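Local coordinates for minor structural protein 5 (Lactococcus phage Tuc2009, PDB 5E7T), which probably acts as an accessory, likely carbohydrate-binding, component of the phage baseplate that helps the virion attach to its bacterial host, at residues B[5-10]-B[207-212]; B[53-58]-B[174-179]; B[90-95]-B[139-144]. All blocks are in the same frame, centred on the assembly; numbering follows the deposited sequence.

In the fold
Contacts 2 and 3 belong to one antiparallel sheet, with centres about 10 Å apart. Strand 171-184 of contact 2 lies next to strand 85-98 of contact 3: Arg-176 N approaches Met-93 O at 2.7 Å, a probable hydrogen bond, and Arg-178 NE forms a salt bridge with Asp-91 OD2, also 2.7 Å. On the face opposite the Asp-91 and Arg-178 side chains, Ile-175 CD1 packs on Val-92 CG2 at 3.7 Å. Contact 1 lies apart, its centre about 39 Å from that of contact 2 and about 31 Å from that of contact 3. By joining residues 5-10 to 207-212, it closes a chain loop within which both other contacts are nested.

Contact 1: B[5-10]-B[207-212]; sequences NYLHTA and VGTYVD
His-8 and Tyr-210 meet across an antiparallel strand pairing that places the N-terminal strand 8-12 at the edge of a three-stranded sheet, beside its middle strand 206-210. The two short axes approach to 4.7 Å at 161°, antiparallel with a modest twist.

The backbone evidence is two reciprocal hydrogen-bonded pairs, His-8 with Tyr-210 and Ala-10 with Gly-208, separated by the non-hydrogen-bonded pair Thr-9 with Thr-209. The shortest of the four bonds runs from Gly-208 N to Ala-10 O at 2.7 Å.

Apolar contacts come from methyl groups. Thr-9 and Thr-209 lie side by side and point the same way, and Thr-9 CG2 also meets Val-207 CG2 at 3.6 Å. Further along, Leu-7 CD1 touches Val-211 CG1 at 3.8 Å and reaches Thr-209 CG2.

The aromatic contact is on the other face of the sheet. The His-8 and Tyr-210 rings are an oblique pair, centroids 4.5 Å apart and planes inclined at 34°. Tyr-210 CG lies between the backbone N and the carbonyl carbon (chi1 87°), which brings the ring face against His-8 CB, 3.9 Å from the centroid in a CH-pi contact. Tyr-224 meets the Tyr-210 ring edge-to-face, and Ser-218 N is hydrogen-bonded to its hydroxyl. That same Tyr-210 OH stands 3.6 Å above the plane of the His-8 ring, displaced toward its rim.

Contact 2: B[53-58]-B[174-179]; sequences YGEVTM and TIRVRN
Tyr-53, Glu-55 and Arg-176 form a polar and aromatic cluster on one face of an antiparallel strand pair, whose short axes come within 4.5 Å at 159°. The core of the cluster is a salt bridge. Arg-176 NE donates to Glu-55 OE1 at 3.2 Å, and NH2 adds a weak bond to the same oxygen. Glu-55 OE1 lies at the guanidinium edge, close to its plane, but is itself approached on its anti side and somewhat out of the carboxylate plane. The nearly straight chain of Arg-176 from CG to NE takes the charged group along the tyrosine.

The aromatic contribution is face-on. Arg-176 CD sits 3.9 Å from the Tyr-53 ring centroid in a CH-pi contact, and the ring and guanidinium planes are only 18° apart. Tyr-53 CG lies between its backbone N and carbonyl carbon (chi1 63°), which brings the ring over the arginine; the hydroxyl is above the guanidinium centre and makes its hydrogen bond to Glu-50 instead.

Backbone bonding follows a regular register. Gly-54 with Val-177 and Val-56 with Ile-175 are reciprocal hydrogen-bonded pairs, the former including Val-177 N to Gly-54 O at 2.8 Å. At the far end, the hydroxyls of Thr-57 and Thr-174 share a weak hydrogen bond.

Apolar packing occupies the reverse face, where Val-56 CG1 and Ile-175 CG2 lie side by side at 3.6 Å. There Val-56 reaches Leu-161 of strand 157-166, in the second sheet, as expected of a beta-sandwich interior. Within its own sheet, strand 53-60 has strand 48-50 on its other flank, and strand 171-184 is bordered by strand 85-98.

Contact 3: B[90-95]-B[139-144]; sequences VDVMFT and IRITQT
Ile-141 reaches diagonally across the strand pair to Val-92, its CD1 3.9 Å from Val-92 CG1. The isoleucine owes this reach to CG1 standing anti to its own carbonyl carbon (chi1 -52°) with an extended end. Ile-139, two residues earlier on the same face, has almost the same conformation, and its CB lies 4.5 Å from Val-92 CG1.

On the reverse face the side chains are polar and bury less of each other. Asp-91 OD1 lies 3.9 Å from Arg-140 CB, a contact with the aliphatic base, while the charged groups stay apart, with OD1 5.6 Å from Arg-140 NE; the carboxylate is instead bound to Arg-178 through OD2. A bend at chi3 (136°) turns the Arg-140 chain along its own strand, where Thr-142 CG2 stands 3.6 Å above the centre of the guanidinium plane. Attraction between Asp-91 and Arg-140 is therefore probably long-range at most.

Two reciprocal backbone pairs, Val-90 with Ile-141 and Val-92 with Ile-139, hold the strands together; Ile-141 N to Val-90 O measures 2.8 Å. The short axes meet at 136°, a pronounced twist.

Strand 139-146 is outermost within this chain, yet residues 139-142 also pair antiparallel with a strand of another protein's chain. The result is an intermolecular beta-sheet, built on the edge of a beta-sandwich consistent with the galactose-binding domain-like superfamily to which this BppA domain belongs.

Contact 1: B[5-10]-B[207-212]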
# COMPACT_ATOMS: atom_id res chain seq x y z
N ASN B 5 55.05 52.37 -16.09
CA ASN B 5 54.67 52.11 -14.70
C ASN B 5 54.11 50.71 -14.52
O ASN B 5 53.25 50.29 -15.30
CB ASN B 5 53.65 53.16 -14.21
CG ASN B 5 52.58 53.60 -15.20
OD1 ASN B 5 52.36 53.01 -16.26
ND2 ASN B 5 51.87 54.67 -14.84
N TYR B 6 54.58 50.01 -13.47
CA TYR B 6 54.18 48.63 -13.15
C TYR B 6 53.56 48.52 -11.75
O TYR B 6 54.17 48.99 -10.77
CB TYR B 6 55.38 47.67 -13.27
CG TYR B 6 56.03 47.67 -14.64
CD1 TYR B 6 57.05 48.56 -14.94
CD2 TYR B 6 55.62 46.77 -15.62
CE1 TYR B 6 57.64 48.58 -16.20
CE2 TYR B 6 56.21 46.78 -16.89
CZ TYR B 6 57.22 47.69 -17.17
OH TYR B 6 57.81 47.70 -18.41
N LEU B 7 52.35 47.90 -11.65
CA LEU B 7 51.68 47.68 -10.37
C LEU B 7 52.15 46.36 -9.80
O LEU B 7 51.99 45.32 -10.46
CB LEU B 7 50.15 47.71 -10.49
CG LEU B 7 49.40 47.13 -9.28
CD1 LEU B 7 49.06 48.20 -8.26
CD2 LEU B 7 48.18 46.34 -9.72
N HIS B 8 52.72 46.39 -8.58
CA HIS B 8 53.22 45.20 -7.90
C HIS B 8 52.31 44.80 -6.77
O HIS B 8 52.05 45.59 -5.87
CB HIS B 8 54.66 45.39 -7.43
CG HIS B 8 55.60 45.70 -8.55
ND1 HIS B 8 56.12 46.97 -8.72
CD2 HIS B 8 56.03 44.91 -9.56
CE1 HIS B 8 56.86 46.90 -9.81
NE2 HIS B 8 56.85 45.68 -10.34
N THR B 9 51.80 43.55 -6.85
CA THR B 9 50.87 42.97 -5.88
C THR B 9 51.49 41.77 -5.14
O THR B 9 52.17 40.95 -5.76
CB THR B 9 49.54 42.66 -6.54
OG1 THR B 9 49.28 43.62 -7.58
CG2 THR B 9 48.40 42.65 -5.56
N ALA B 10 51.30 41.72 -3.81
CA ALA B 10 51.80 40.68 -2.91
C ALA B 10 50.80 40.40 -1.79
O ALA B 10 50.01 41.27 -1.45
CB ALA B 10 53.15 41.07 -2.33
N VAL B 207 46.57 42.15 1.46
CA VAL B 207 47.14 42.47 0.15
C VAL B 207 48.09 43.68 0.25
O VAL B 207 47.80 44.66 0.94
CB VAL B 207 46.07 42.61 -0.96
CG1 VAL B 207 45.18 43.82 -0.75
CG2 VAL B 207 46.70 42.64 -2.35
N GLY B 208 49.23 43.58 -0.41
CA GLY B 208 50.25 44.61 -0.45
C GLY B 208 50.47 45.12 -1.85
O GLY B 208 50.56 44.32 -2.79
N THR B 209 50.53 46.45 -2.01
CA THR B 209 50.74 47.09 -3.30
C THR B 209 51.70 48.25 -3.27
O THR B 209 51.81 48.96 -2.27
CB THR B 209 49.43 47.51 -3.96
OG1 THR B 209 48.50 47.93 -2.96
CG2 THR B 209 48.84 46.42 -4.83
N TYR B 210 52.42 48.40 -4.38
CA TYR B 210 53.36 49.47 -4.71
C TYR B 210 53.44 49.58 -6.24
O TYR B 210 53.09 48.62 -6.94
CB TYR B 210 54.72 49.33 -3.98
CG TYR B 210 55.76 48.48 -4.65
CD1 TYR B 210 56.63 49.02 -5.60
CD2 TYR B 210 55.98 47.17 -4.26
CE1 TYR B 210 57.63 48.26 -6.18
CE2 TYR B 210 56.97 46.39 -4.84
CZ TYR B 210 57.80 46.93 -5.81
OH TYR B 210 58.79 46.18 -6.40
N VAL B 211 53.83 50.76 -6.75
CA VAL B 211 53.82 51.05 -8.19
C VAL B 211 55.12 51.65 -8.77
O VAL B 211 56.10 51.85 -8.05
CB VAL B 211 52.61 51.98 -8.55
CG1 VAL B 211 51.31 51.20 -8.61
CG2 VAL B 211 52.50 53.15 -7.58
N ASP B 212 55.07 51.91 -10.10
CA ASP B 212 56.00 52.61 -11.00
C ASP B 212 57.44 52.06 -11.13
O ASP B 212 58.17 52.53 -12.02
CB ASP B 212 56.10 54.11 -10.62
CG ASP B 212 55.18 55.06 -11.37
OD1 ASP B 212 55.23 55.07 -12.62
OD2 ASP B 212 54.49 55.87 -10.71

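Contact 2: B[53-58]-B[174-179]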
# COMPACT_ATOMS: atom_id res chain seq x y z
N TYR B 53 52.89 16.21 10.56
CA TYR B 53 53.68 15.43 9.60
C TYR B 53 53.47 13.91 9.70
O TYR B 53 52.86 13.43 10.64
CB TYR B 53 55.20 15.77 9.80
CG TYR B 53 55.71 15.39 11.17
CD1 TYR B 53 55.97 14.05 11.50
CD2 TYR B 53 55.87 16.34 12.17
CE1 TYR B 53 56.32 13.68 12.80
CE2 TYR B 53 56.25 15.98 13.46
CZ TYR B 53 56.47 14.65 13.77
OH TYR B 53 56.86 14.28 15.04
N GLY B 54 54.06 13.19 8.76
CA GLY B 54 54.05 11.74 8.74
C GLY B 54 55.47 11.22 8.92
O GLY B 54 56.40 11.78 8.33
N GLU B 55 55.64 10.18 9.74
CA GLU B 55 56.94 9.57 10.00
C GLU B 55 56.94 8.17 9.40
O GLU B 55 55.93 7.47 9.51
CB GLU B 55 57.26 9.52 11.51
CG GLU B 55 58.74 9.36 11.83
CD GLU B 55 59.08 9.13 13.29
OE1 GLU B 55 59.73 10.02 13.89
OE2 GLU B 55 58.74 8.05 13.82
N VAL B 56 58.04 7.78 8.75
CA VAL B 56 58.19 6.48 8.11
C VAL B 56 59.67 6.13 8.07
O VAL B 56 60.51 7.01 7.88
CB VAL B 56 57.50 6.39 6.71
CG1 VAL B 56 58.26 7.19 5.65
CG2 VAL B 56 57.31 4.94 6.27
N THR B 57 59.97 4.84 8.26
CA THR B 57 61.31 4.28 8.32
C THR B 57 61.51 3.31 7.16
O THR B 57 60.76 2.35 7.03
CB THR B 57 61.50 3.62 9.69
OG1 THR B 57 61.13 4.53 10.73
CG2 THR B 57 62.87 3.09 9.90
N MET B 58 62.50 3.57 6.34
CA MET B 58 62.83 2.76 5.19
C MET B 58 64.06 1.93 5.54
O MET B 58 65.07 2.50 5.95
CB MET B 58 63.12 3.65 3.98
CG MET B 58 62.12 4.76 3.79
SD MET B 58 60.70 4.19 2.89
CE MET B 58 61.04 4.81 1.34
N THR B 174 64.98 7.29 8.97
CA THR B 174 63.66 7.69 9.43
C THR B 174 63.48 9.08 8.91
O THR B 174 64.39 9.90 9.05
CB THR B 174 63.52 7.54 10.92
OG1 THR B 174 63.96 6.23 11.29
CG2 THR B 174 62.12 7.76 11.36
N ILE B 175 62.37 9.31 8.22
CA ILE B 175 62.05 10.56 7.55
C ILE B 175 60.70 11.07 7.98
O ILE B 175 59.77 10.28 8.16
CB ILE B 175 62.16 10.41 6.00
CG1 ILE B 175 62.07 11.77 5.26
CG2 ILE B 175 61.16 9.38 5.44
CD1 ILE B 175 62.19 11.72 3.73
N ARG B 176 60.59 12.38 8.13
CA ARG B 176 59.36 13.06 8.46
C ARG B 176 58.96 13.86 7.24
O ARG B 176 59.82 14.50 6.64
CB ARG B 176 59.53 13.93 9.68
CG ARG B 176 59.61 13.09 10.93
CD ARG B 176 59.87 13.93 12.14
NE ARG B 176 59.80 13.13 13.35
CZ ARG B 176 59.94 13.64 14.57
NH1 ARG B 176 60.13 14.95 14.73
NH2 ARG B 176 59.88 12.86 15.64
N VAL B 177 57.71 13.73 6.80
CA VAL B 177 57.23 14.43 5.62
C VAL B 177 56.10 15.36 6.06
O VAL B 177 55.12 14.90 6.62
CB VAL B 177 56.81 13.44 4.53
CG1 VAL B 177 56.07 14.13 3.40
CG2 VAL B 177 58.01 12.66 4.00
N ARG B 178 56.30 16.68 5.86
CA ARG B 178 55.38 17.76 6.23
C ARG B 178 54.96 18.56 4.99
O ARG B 178 55.77 18.83 4.11
CB ARG B 178 56.07 18.67 7.26
CG ARG B 178 55.30 19.92 7.65
CD ARG B 178 56.06 20.71 8.68
NE ARG B 178 56.90 21.75 8.09
CZ ARG B 178 57.79 22.45 8.78
NH1 ARG B 178 57.96 22.23 10.08
NH2 ARG B 178 58.52 23.38 8.18
N ASN B 179 53.68 18.93 4.94
CA ASN B 179 53.00 19.71 3.91
C ASN B 179 53.39 19.33 2.45
O ASN B 179 53.78 20.21 1.66
CB ASN B 179 53.19 21.19 4.15
CG ASN B 179 52.83 21.72 5.51
OD1 ASN B 179 53.48 22.66 5.99
ND2 ASN B 179 51.78 21.19 6.14

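Contact 3: B[90-95]-B[139-144]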
# COMPACT_ATOMS: atom_id res chain seq x y z
N VAL B 90 57.72 20.07 -0.80
CA VAL B 90 57.60 19.26 0.41
C VAL B 90 58.68 19.64 1.42
O VAL B 90 59.78 20.02 1.01
CB VAL B 90 57.62 17.73 0.07
CG1 VAL B 90 58.95 17.29 -0.54
CG2 VAL B 90 57.25 16.88 1.27
N ASP B 91 58.33 19.57 2.73
CA ASP B 91 59.22 19.74 3.88
C ASP B 91 59.61 18.34 4.33
O ASP B 91 58.75 17.49 4.48
CB ASP B 91 58.55 20.50 5.02
CG ASP B 91 58.31 21.97 4.76
OD1 ASP B 91 58.69 22.45 3.66
OD2 ASP B 91 57.69 22.62 5.62
N VAL B 92 60.89 18.11 4.51
CA VAL B 92 61.42 16.80 4.83
C VAL B 92 62.46 16.86 5.97
O VAL B 92 63.24 17.81 6.04
CB VAL B 92 61.94 16.22 3.48
CG1 VAL B 92 63.39 15.81 3.51
CG2 VAL B 92 61.04 15.11 2.99
N MET B 93 62.43 15.87 6.88
CA MET B 93 63.36 15.84 8.01
C MET B 93 63.85 14.45 8.29
O MET B 93 63.04 13.54 8.40
CB MET B 93 62.73 16.45 9.26
CG MET B 93 63.47 16.17 10.53
SD MET B 93 63.04 17.41 11.72
CE MET B 93 63.42 16.57 13.10
N PHE B 94 65.17 14.30 8.43
CA PHE B 94 65.74 13.00 8.72
C PHE B 94 66.14 13.01 10.15
O PHE B 94 67.02 13.79 10.54
CB PHE B 94 66.92 12.70 7.79
CG PHE B 94 66.53 12.54 6.34
CD1 PHE B 94 66.32 13.66 5.52
CD2 PHE B 94 66.38 11.28 5.78
CE1 PHE B 94 65.99 13.51 4.18
CE2 PHE B 94 66.02 11.13 4.44
CZ PHE B 94 65.84 12.25 3.65
N THR B 95 65.48 12.16 10.95
CA THR B 95 65.74 12.05 12.38
C THR B 95 66.79 10.99 12.70
O THR B 95 67.36 10.99 13.80
CB THR B 95 64.45 11.87 13.14
OG1 THR B 95 63.90 10.60 12.84
CG2 THR B 95 63.44 12.91 12.80
N ILE B 139 64.03 20.45 5.58
CA ILE B 139 64.52 20.82 4.28
C ILE B 139 63.29 20.98 3.37
O ILE B 139 62.48 20.04 3.27
CB ILE B 139 65.51 19.76 3.71
CG1 ILE B 139 66.63 19.40 4.70
CG2 ILE B 139 66.08 20.20 2.36
CD1 ILE B 139 67.27 18.00 4.48
N ARG B 140 63.15 22.14 2.71
CA ARG B 140 62.10 22.39 1.71
C ARG B 140 62.68 21.97 0.36
O ARG B 140 63.74 22.47 -0.03
CB ARG B 140 61.73 23.86 1.65
CG ARG B 140 60.76 24.16 0.53
CD ARG B 140 59.86 25.34 0.79
NE ARG B 140 59.78 26.16 -0.42
CZ ARG B 140 58.71 26.26 -1.20
NH1 ARG B 140 57.59 25.63 -0.88
NH2 ARG B 140 58.75 27.00 -2.30
N ILE B 141 62.01 21.06 -0.36
CA ILE B 141 62.48 20.58 -1.66
C ILE B 141 61.40 20.82 -2.70
O ILE B 141 60.25 20.48 -2.47
CB ILE B 141 62.92 19.09 -1.57
CG1 ILE B 141 63.91 18.87 -0.41
CG2 ILE B 141 63.55 18.63 -2.88
CD1 ILE B 141 63.96 17.55 0.10
N THR B 142 61.76 21.47 -3.83
CA THR B 142 60.82 21.79 -4.92
C THR B 142 61.34 21.27 -6.27
O THR B 142 62.56 21.17 -6.47
CB THR B 142 60.49 23.30 -4.97
OG1 THR B 142 61.53 24.03 -5.61
CG2 THR B 142 60.20 23.89 -3.60
N GLN B 143 60.42 20.92 -7.19
CA GLN B 143 60.75 20.41 -8.53
C GLN B 143 59.55 20.54 -9.47
O GLN B 143 58.45 20.11 -9.12
CB GLN B 143 61.19 18.95 -8.44
CG GLN B 143 61.50 18.25 -9.77
CD GLN B 143 62.79 18.67 -10.39
OE1 GLN B 143 63.88 18.37 -9.89
NE2 GLN B 143 62.69 19.29 -11.55
N THR B 144 59.77 21.15 -10.66
CA THR B 144 58.74 21.26 -11.68
C THR B 144 58.96 20.11 -12.63
O THR B 144 60.10 19.82 -12.98
CB THR B 144 58.74 22.62 -12.36
OG1 THR B 144 58.64 23.67 -11.38
CG2 THR B 144 57.62 22.76 -13.36